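Alanine racemase, biosynthetic (PDB 6A2F) belongs to the alanine racemase family and forms a dimer whose subunits each join a TIM-barrel domain to a beta-rich C-terminal domain. Local coordinates at residues F56-C60 against L61-A65. Sequence-based numbering, arbitrary orientation.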
ATOM      1  N   PHE A  56      -2.938 -14.677 -20.559  1.00 10.12           N
ATOM      2  CA  PHE A  56      -2.849 -13.858 -19.353  1.00 10.03           C
ATOM      3  C   PHE A  56      -3.273 -14.631 -18.117  1.00 10.00           C
ATOM      4  O   PHE A  56      -4.177 -15.463 -18.181  1.00 10.04           O
ATOM      5  CB  PHE A  56      -3.706 -12.598 -19.497  1.00  9.92           C
ATOM      6  CG  PHE A  56      -3.258 -11.685 -20.598  1.00  9.82           C
ATOM      7  CD1 PHE A  56      -2.208 -10.795 -20.398  1.00  9.81           C
ATOM      8  CD2 PHE A  56      -3.882 -11.713 -21.839  1.00  9.83           C
ATOM      9  CE1 PHE A  56      -1.789  -9.953 -21.413  1.00  9.80           C
ATOM     10  CE2 PHE A  56      -3.468 -10.871 -22.862  1.00  9.80           C
ATOM     11  CZ  PHE A  56      -2.423  -9.990 -22.648  1.00  9.80           C
ATOM     12  N   ALA A  57      -2.617 -14.350 -16.997  1.00  9.98           N
ATOM     13  CA  ALA A  57      -2.993 -14.937 -15.713  1.00  9.97           C
ATOM     14  C   ALA A  57      -3.307 -13.843 -14.688  1.00  9.97           C
ATOM     15  O   ALA A  57      -2.554 -12.869 -14.544  1.00  9.80           O
ATOM     16  CB  ALA A  57      -1.895 -15.858 -15.203  1.00  9.94           C
ATOM     17  N   VAL A  58      -4.429 -14.011 -13.989  1.00  9.99           N
ATOM     18  CA  VAL A  58      -4.879 -13.069 -12.956  1.00  9.96           C
ATOM     19  C   VAL A  58      -5.279 -13.800 -11.668  1.00  9.99           C
ATOM     20  O   VAL A  58      -5.339 -15.030 -11.640  1.00  9.76           O
ATOM     21  CB  VAL A  58      -6.046 -12.185 -13.453  1.00  9.99           C
ATOM     22  CG1 VAL A  58      -5.579 -11.220 -14.541  1.00  9.93           C
ATOM     23  CG2 VAL A  58      -7.215 -13.042 -13.931  1.00  9.98           C
ATOM     24  N   ALA A  59      -5.563 -13.033 -10.614  1.00 10.15           N
ATOM     25  CA  ALA A  59      -5.869 -13.586  -9.288  1.00 10.32           C
ATOM     26  C   ALA A  59      -7.370 -13.787  -8.974  1.00 10.46           C
ATOM     27  O   ALA A  59      -7.722 -14.518  -8.036  1.00 10.45           O
ATOM     28  CB  ALA A  59      -5.219 -12.725  -8.213  1.00 10.31           C
ATOM     29  N   CYS A  60      -8.244 -13.130  -9.738  1.00 10.51           N
ATOM     30  CA  CYS A  60      -9.686 -13.169  -9.471  1.00 10.58           C
ATOM     31  C   CYS A  60     -10.501 -12.792 -10.705  1.00 10.69           C
ATOM     32  O   CYS A  60      -9.950 -12.303 -11.696  1.00 10.73           O
ATOM     33  CB  CYS A  60     -10.049 -12.247  -8.297  1.00 10.59           C
ATOM     34  SG  CYS A  60      -9.725 -10.493  -8.593  1.00 10.55           S
ATOM     35  N   LEU A  61     -11.815 -13.018 -10.624  1.00 10.73           N
ATOM     36  CA  LEU A  61     -12.740 -12.820 -11.745  1.00 10.66           C
ATOM     37  C   LEU A  61     -12.826 -11.359 -12.182  1.00 10.70           C
ATOM     38  O   LEU A  61     -12.926 -11.070 -13.380  1.00 10.71           O
ATOM     39  CB  LEU A  61     -14.131 -13.356 -11.378  1.00 10.67           C
ATOM     40  CG  LEU A  61     -15.259 -13.393 -12.417  1.00 10.70           C
ATOM     41  CD1 LEU A  61     -15.076 -14.537 -13.402  1.00 10.61           C
ATOM     42  CD2 LEU A  61     -16.601 -13.529 -11.713  1.00 10.69           C
ATOM     43  N   GLU A  62     -12.783 -10.451 -11.205  1.00 10.62           N
ATOM     44  CA  GLU A  62     -12.823  -9.010 -11.458  1.00 10.56           C
ATOM     45  C   GLU A  62     -11.686  -8.604 -12.399  1.00 10.55           C
ATOM     46  O   GLU A  62     -11.914  -7.898 -13.386  1.00 10.42           O
ATOM     47  CB  GLU A  62     -12.734  -8.216 -10.144  1.00 10.67           C
ATOM     48  CG  GLU A  62     -13.927  -8.353  -9.200  1.00 10.75           C
ATOM     49  CD  GLU A  62     -13.864  -9.588  -8.307  1.00 10.94           C
ATOM     50  OE1 GLU A  62     -14.620  -9.631  -7.317  1.00 10.90           O
ATOM     51  OE2 GLU A  62     -13.066 -10.519  -8.578  1.00 11.08           O
ATOM     52  N   GLU A  63     -10.473  -9.075 -12.097  1.00 10.54           N
ATOM     53  CA  GLU A  63      -9.295  -8.810 -12.930  1.00 10.48           C
ATOM     54  C   GLU A  63      -9.430  -9.430 -14.308  1.00 10.40           C
ATOM     55  O   GLU A  63      -9.068  -8.812 -15.312  1.00 10.32           O
ATOM     56  CB  GLU A  63      -8.029  -9.329 -12.261  1.00 10.58           C
ATOM     57  CG  GLU A  63      -7.591  -8.520 -11.054  1.00 10.76           C
ATOM     58  CD  GLU A  63      -6.385  -9.117 -10.364  1.00 10.96           C
ATOM     59  OE1 GLU A  63      -5.934 -10.214 -10.770  1.00 11.16           O
ATOM     60  OE2 GLU A  63      -5.890  -8.491  -9.405  1.00 10.94           O
ATOM     61  N   ALA A  64      -9.958 -10.651 -14.344  1.00 10.37           N
ATOM     62  CA  ALA A  64     -10.178 -11.371 -15.590  1.00 10.41           C
ATOM     63  C   ALA A  64     -11.168 -10.636 -16.497  1.00 10.44           C
ATOM     64  O   ALA A  64     -10.987 -10.598 -17.717  1.00 10.35           O
ATOM     65  CB  ALA A  64     -10.657 -12.791 -15.305  1.00 10.39           C
ATOM     66  N   ALA A  65     -12.199 -10.046 -15.893  1.00 10.50           N
ATOM     67  CA  ALA A  65     -13.217  -9.301 -16.638  1.00 10.59           C
ATOM     68  C   ALA A  65     -12.609  -8.091 -17.332  1.00 10.68           C
ATOM     69  O   ALA A  65     -12.962  -7.783 -18.467  1.00 10.70           O
ATOM     70  CB  ALA A  65     -14.356  -8.877 -15.721  1.00 10.41           C
TER
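At the C-terminal end of a barrel strand, in a beta-alpha-beta unit of the TIM-barrel domain, strand 55-58 turns through Ala59 and Cys60 into helix 61-70, and Glu63 reaches back from the first turn of that helix to the strand end. The backbone N of Ala59 donates to Glu63 OE1 at 2.8 Å, a nearly straight bond (168°) that meets the oxygen almost along its C-O axis. Glutamate suits this place because its chain, stretched from CB to CD (chi2 176°), is long enough to span the turn and lies alongside Val58, the two side chains running in opposite directions; Val58 CB comes to 3.3 Å from Glu63 OE1. The other oxygen, OE2, accepts from Ala35 N and forms a salt bridge with Arg351 of the second subunit, so both carboxylate oxygens are held and the group's rotation is restricted. Cys60, small enough for its buried N-cap position, accepts at its carbonyl O from Ala64 N at 3.1 Å. Cys60 SG, set between its own N and carbonyl carbon (chi1 64°), lies 3.8 Å from Glu63 CG. Glu62, folded back by its second torsion, brings OE2 to 3.3 Å from Cys60 SG, while its OE1 accepts from Arg2 N of the second subunit. Between strand and helix, branched, apolar Val58 packs CG2 on Ala64 CB at 3.7 Å; a methyl there lets the helix lie close to the sheet. Val58 and Ala64 both also touch Ile76 of the adjacent parallel strand 75-78, apolar Leu61 packs against helix 87-93, and Ala59 meets Asp303 of the second subunit near a bound D-lysine.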